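Long-range contact in PCF11 protein (Saccharomyces cerevisiae, PDB 1SZ9), which binds the carboxy-terminal domain of RNA polymerase II through its CTD-interacting domain and probably acts as a factor in the 3'-end processing of mRNA: residues 61-72 with 101-112. Residues are numbered along the deposited sequence; the frame is centred on the assembly and turned at random.
Sequences LYAFYALDSICK and TRTKLINMFKLW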
loop_
_atom_site.group_PDB
_atom_site.type_symbol
_atom_site.label_atom_id
_atom_site.label_comp_id
_atom_site.label_asym_id
_atom_site.label_seq_id
_atom_site.Cartn_x
_atom_site.Cartn_y
_atom_site.Cartn_z
ATOM N N LEU A 61 -1.326 -3.841 -7.930
ATOM C CA LEU A 61 0.001 -3.252 -7.735
ATOM C C LEU A 61 -0.089 -1.737 -7.594
ATOM O O LEU A 61 0.512 -1.161 -6.712
ATOM C CB LEU A 61 0.932 -3.563 -8.918
ATOM C CG LEU A 61 2.347 -2.952 -8.856
ATOM C CD1 LEU A 61 3.082 -3.488 -7.615
ATOM C CD2 LEU A 61 3.150 -3.285 -10.130
ATOM N N TYR A 62 -0.852 -1.102 -8.473
ATOM C CA TYR A 62 -0.958 0.353 -8.439
ATOM C C TYR A 62 -1.636 0.860 -7.171
ATOM O O TYR A 62 -1.289 1.928 -6.669
ATOM C CB TYR A 62 -1.648 0.835 -9.715
ATOM C CG TYR A 62 -1.025 0.185 -10.935
ATOM C CD1 TYR A 62 0.356 0.239 -11.152
ATOM C CD2 TYR A 62 -1.807 -0.521 -11.850
ATOM C CE1 TYR A 62 0.941 -0.405 -12.256
ATOM C CE2 TYR A 62 -1.245 -1.161 -12.950
ATOM C CZ TYR A 62 0.129 -1.103 -13.146
ATOM O OH TYR A 62 0.678 -1.763 -14.219
ATOM N N ALA A 63 -2.567 0.077 -6.630
ATOM C CA ALA A 63 -3.234 0.446 -5.380
ATOM C C ALA A 63 -2.186 0.330 -4.260
ATOM O O ALA A 63 -2.170 1.134 -3.324
ATOM C CB ALA A 63 -4.432 -0.496 -5.096
ATOM N N PHE A 64 -1.328 -0.686 -4.340
ATOM C CA PHE A 64 -0.253 -0.824 -3.345
ATOM C C PHE A 64 0.739 0.348 -3.505
ATOM O O PHE A 64 1.367 0.770 -2.531
ATOM C CB PHE A 64 0.495 -2.156 -3.512
ATOM C CG PHE A 64 0.298 -3.112 -2.357
ATOM C CD1 PHE A 64 0.771 -2.793 -1.080
ATOM C CD2 PHE A 64 -0.343 -4.339 -2.550
ATOM C CE1 PHE A 64 0.613 -3.675 -0.013
ATOM C CE2 PHE A 64 -0.510 -5.236 -1.486
ATOM C CZ PHE A 64 -0.028 -4.900 -0.210
ATOM N N TYR A 65 0.898 0.867 -4.722
ATOM C CA TYR A 65 1.807 2.019 -4.894
ATOM C C TYR A 65 1.174 3.233 -4.234
ATOM O O TYR A 65 1.870 4.095 -3.712
ATOM C CB TYR A 65 2.108 2.315 -6.370
ATOM C CG TYR A 65 3.073 1.350 -7.040
ATOM C CD1 TYR A 65 3.787 0.394 -6.307
ATOM C CD2 TYR A 65 3.298 1.416 -8.415
ATOM C CE1 TYR A 65 4.714 -0.480 -6.948
ATOM C CE2 TYR A 65 4.208 0.562 -9.052
ATOM C CZ TYR A 65 4.913 -0.379 -8.309
ATOM O OH TYR A 65 5.844 -1.179 -8.942
ATOM N N ALA A 66 -0.159 3.295 -4.233
ATOM C CA ALA A 66 -0.846 4.395 -3.557
ATOM C C ALA A 66 -0.567 4.275 -2.037
ATOM O O ALA A 66 -0.216 5.255 -1.374
ATOM C CB ALA A 66 -2.343 4.314 -3.829
ATOM N N LEU A 67 -0.737 3.067 -1.504
ATOM C CA LEU A 67 -0.487 2.764 -0.093
ATOM C C LEU A 67 0.971 3.128 0.253
ATOM O O LEU A 67 1.247 3.752 1.275
ATOM C CB LEU A 67 -0.712 1.262 0.151
ATOM C CG LEU A 67 -0.551 0.666 1.563
ATOM C CD1 LEU A 67 -1.311 -0.672 1.647
ATOM C CD2 LEU A 67 0.931 0.451 1.897
ATOM N N ASP A 68 1.886 2.726 -0.622
ATOM C CA ASP A 68 3.313 2.990 -0.455
ATOM C C ASP A 68 3.612 4.502 -0.405
ATOM O O ASP A 68 4.332 4.966 0.471
ATOM C CB ASP A 68 4.085 2.367 -1.629
ATOM C CG ASP A 68 5.583 2.544 -1.504
ATOM O OD1 ASP A 68 6.217 1.805 -0.729
ATOM O OD2 ASP A 68 6.131 3.431 -2.180
ATOM N N SER A 69 3.055 5.256 -1.350
ATOM C CA SER A 69 3.289 6.701 -1.412
ATOM C C SER A 69 2.765 7.399 -0.154
ATOM O O SER A 69 3.460 8.209 0.456
ATOM C CB SER A 69 2.643 7.286 -2.680
ATOM O OG SER A 69 2.846 8.687 -2.776
ATOM N N ILE A 70 1.545 7.064 0.247
ATOM C CA ILE A 70 0.961 7.644 1.444
ATOM C C ILE A 70 1.813 7.354 2.691
ATOM O O ILE A 70 2.084 8.248 3.499
ATOM C CB ILE A 70 -0.488 7.121 1.638
ATOM C CG1 ILE A 70 -1.406 7.785 0.595
ATOM C CG2 ILE A 70 -0.970 7.368 3.081
ATOM C CD1 ILE A 70 -2.739 7.067 0.417
ATOM N N CYS A 71 2.259 6.112 2.848
ATOM C CA CYS A 71 3.079 5.779 4.004
ATOM C C CYS A 71 4.456 6.440 4.004
ATOM O O CYS A 71 4.907 6.945 5.030
ATOM C CB CYS A 71 3.236 4.268 4.119
ATOM S SG CYS A 71 1.706 3.469 4.600
ATOM N N LYS A 72 5.127 6.427 2.859
ATOM C CA LYS A 72 6.454 7.029 2.744
ATOM C C LYS A 72 6.482 8.562 2.811
ATOM O O LYS A 72 7.436 9.144 3.314
ATOM C CB LYS A 72 7.107 6.608 1.433
ATOM C CG LYS A 72 7.782 5.250 1.487
ATOM C CD LYS A 72 8.393 4.906 0.149
ATOM C CE LYS A 72 9.153 3.584 0.198
ATOM N NZ LYS A 72 9.558 3.206 -1.180
ATOM N N THR A 101 4.794 -8.797 -11.906
ATOM C CA THR A 101 4.226 -7.982 -10.833
ATOM C C THR A 101 4.856 -8.379 -9.499
ATOM O O THR A 101 5.088 -7.520 -8.618
ATOM C CB THR A 101 2.698 -8.159 -10.766
ATOM O OG1 THR A 101 2.146 -7.840 -12.043
ATOM C CG2 THR A 101 2.086 -7.244 -9.709
ATOM N N ARG A 102 5.134 -9.679 -9.341
ATOM C CA ARG A 102 5.796 -10.161 -8.126
ATOM C C ARG A 102 7.178 -9.485 -7.917
ATOM O O ARG A 102 7.515 -9.107 -6.802
ATOM C CB ARG A 102 5.961 -11.691 -8.160
ATOM C CG ARG A 102 4.653 -12.439 -7.810
ATOM C CD ARG A 102 4.704 -13.952 -8.069
ATOM N NE ARG A 102 3.405 -14.542 -7.727
ATOM C CZ ARG A 102 2.892 -15.634 -8.295
ATOM N NH1 ARG A 102 3.565 -16.275 -9.235
ATOM N NH2 ARG A 102 1.693 -16.072 -7.937
ATOM N N THR A 103 7.974 -9.323 -8.972
ATOM C CA THR A 103 9.283 -8.679 -8.788
ATOM C C THR A 103 9.063 -7.238 -8.360
ATOM O O THR A 103 9.865 -6.687 -7.622
ATOM C CB THR A 103 10.164 -8.667 -10.084
ATOM O OG1 THR A 103 9.518 -7.884 -11.099
ATOM C CG2 THR A 103 10.406 -10.082 -10.585
ATOM N N LYS A 104 7.980 -6.622 -8.834
ATOM C CA LYS A 104 7.672 -5.245 -8.443
ATOM C C LYS A 104 7.227 -5.198 -6.978
ATOM O O LYS A 104 7.619 -4.288 -6.235
ATOM C CB LYS A 104 6.619 -4.649 -9.387
ATOM C CG LYS A 104 7.269 -4.113 -10.670
ATOM C CD LYS A 104 6.356 -4.162 -11.859
ATOM C CE LYS A 104 6.967 -3.375 -13.047
ATOM N NZ LYS A 104 8.460 -3.259 -13.011
ATOM N N LEU A 105 6.432 -6.185 -6.549
ATOM C CA LEU A 105 6.017 -6.246 -5.135
ATOM C C LEU A 105 7.254 -6.496 -4.268
ATOM O O LEU A 105 7.343 -6.020 -3.143
ATOM C CB LEU A 105 5.040 -7.393 -4.890
ATOM C CG LEU A 105 3.644 -7.239 -5.505
ATOM C CD1 LEU A 105 2.889 -8.535 -5.323
ATOM C CD2 LEU A 105 2.914 -6.056 -4.853
ATOM N N ILE A 106 8.211 -7.248 -4.803
ATOM C CA ILE A 106 9.416 -7.560 -4.038
ATOM C C ILE A 106 10.293 -6.324 -3.854
ATOM O O ILE A 106 10.798 -6.067 -2.761
ATOM C CB ILE A 106 10.216 -8.703 -4.733
ATOM C CG1 ILE A 106 9.414 -10.013 -4.621
ATOM C CG2 ILE A 106 11.654 -8.840 -4.117
ATOM C CD1 ILE A 106 9.858 -11.094 -5.623
ATOM N N ASN A 107 10.486 -5.569 -4.932
ATOM C CA ASN A 107 11.300 -4.362 -4.848
ATOM C C ASN A 107 10.648 -3.376 -3.886
ATOM O O ASN A 107 11.327 -2.732 -3.088
ATOM C CB ASN A 107 11.484 -3.752 -6.243
ATOM C CG ASN A 107 12.446 -4.576 -7.097
ATOM O OD1 ASN A 107 13.170 -5.413 -6.565
ATOM N ND2 ASN A 107 12.456 -4.346 -8.404
ATOM N N MET A 108 9.321 -3.289 -3.945
ATOM C CA MET A 108 8.589 -2.390 -3.061
ATOM C C MET A 108 8.835 -2.776 -1.602
ATOM O O MET A 108 9.059 -1.908 -0.748
ATOM C CB MET A 108 7.088 -2.434 -3.383
ATOM C CG MET A 108 6.205 -1.622 -2.432
ATOM S SD MET A 108 4.457 -1.824 -2.892
ATOM C CE MET A 108 4.204 -3.603 -2.381
ATOM N N PHE A 109 8.786 -4.074 -1.322
ATOM C CA PHE A 109 9.039 -4.589 0.030
ATOM C C PHE A 109 10.471 -4.241 0.482
ATOM O O PHE A 109 10.698 -3.844 1.627
ATOM C CB PHE A 109 8.851 -6.103 0.042
ATOM C CG PHE A 109 9.403 -6.774 1.265
ATOM C CD1 PHE A 109 8.750 -6.658 2.500
ATOM C CD2 PHE A 109 10.605 -7.466 1.201
ATOM C CE1 PHE A 109 9.295 -7.216 3.653
ATOM C CE2 PHE A 109 11.163 -8.032 2.359
ATOM C CZ PHE A 109 10.507 -7.902 3.585
ATOM N N LYS A 110 11.439 -4.412 -0.418
ATOM C CA LYS A 110 12.819 -4.082 -0.098
ATOM C C LYS A 110 12.950 -2.637 0.375
ATOM O O LYS A 110 13.645 -2.364 1.343
ATOM C CB LYS A 110 13.730 -4.274 -1.313
ATOM C CG LYS A 110 14.217 -5.699 -1.548
ATOM C CD LYS A 110 15.238 -5.665 -2.676
ATOM C CE LYS A 110 15.854 -7.014 -2.943
ATOM N NZ LYS A 110 16.939 -6.841 -3.948
ATOM N N LEU A 111 12.280 -1.708 -0.305
ATOM C CA LEU A 111 12.376 -0.308 0.105
ATOM C C LEU A 111 11.643 -0.052 1.420
ATOM O O LEU A 111 11.951 0.922 2.105
ATOM C CB LEU A 111 11.845 0.621 -0.993
ATOM C CG LEU A 111 12.592 0.538 -2.324
ATOM C CD1 LEU A 111 11.999 1.554 -3.290
ATOM C CD2 LEU A 111 14.088 0.811 -2.122
ATOM N N TRP A 112 10.687 -0.912 1.792
ATOM C CA TRP A 112 9.991 -0.709 3.070
ATOM C C TRP A 112 10.957 -0.955 4.234
ATOM O O TRP A 112 10.734 -0.466 5.328
ATOM C CB TRP A 112 8.782 -1.646 3.255
ATOM C CG TRP A 112 7.581 -1.370 2.373
ATOM C CD1 TRP A 112 7.296 -0.216 1.701
ATOM C CD2 TRP A 112 6.495 -2.265 2.113
ATOM N NE1 TRP A 112 6.087 -0.337 1.035
ATOM C CE2 TRP A 112 5.579 -1.587 1.272
ATOM C CE3 TRP A 112 6.207 -3.579 2.507
ATOM C CZ2 TRP A 112 4.387 -2.182 0.818
ATOM C CZ3 TRP A 112 5.021 -4.172 2.058
ATOM C CH2 TRP A 112 4.129 -3.469 1.222
HETATM O O HOH W 1 8.251 -1.880 -7.428
HETATM O O HOH W 2 8.653 0.631 -1.381
#
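Two nearly parallel helices of the CTD-interacting domain, 61-72 and 101-112, pack side by side through Leu61, Phe64, Tyr65, Asp68, Met108 and Trp112. Their axes run 9° apart and come within 11.0 Å. Long side chains bridge the gap between the backbones. At the N-terminal end Leu61 CD1 meets Leu105 CD2 at 3.8 Å, the two side chains lying alongside and pointing opposite ways. The other methyl of Leu61, CD2, rests on the aliphatic chain of Lys104.

Met108 reaches across the middle. Its CG lies anti to the backbone N, and the bend at chi3 brings Met108 CE obliquely to the ring, 3.8 Å from Phe64 CD1. The sulfur makes two Met-aromatic contacts, oblique to the Phe64 ring and at the edge of the Tyr65 ring.

Trp112 brings its indole edge to helix 61-72. Phe64 CE1 meets Trp112 CH2 at 3.7 Å, at the rim of the indole and in its plane. On the same rim Trp112 NE1 donates to Asp68 OD1 at 2.8 Å, a bent bond (138°) that uses the anti lone pair. Replacing Trp112 by an alanine removes the indole, and Asp68 OD1 would probably lose its donor on this helix while a gap opens beside Phe64.

Asp68 OD1 also accepts from a water that bridges to Lys72 NZ and Met108 O, and Asp68 OD2 pairs with Lys72 NZ in a salt bridge at 3.6 Å. The carboxylate lies 27° from the indole plane, and these partners probably limit its rotation. A second water links Tyr65 OH to Lys104 O. Phe64 packs on Ile52 of helix 41-54, and Phe123 meets the Trp112 ring edge-to-face. This near-parallel pairing of helices 57-73 and 99-112, with two helices between them in sequence, is consistent with the arm-repeat-like, all-helical superhelix of CTD-interacting domains.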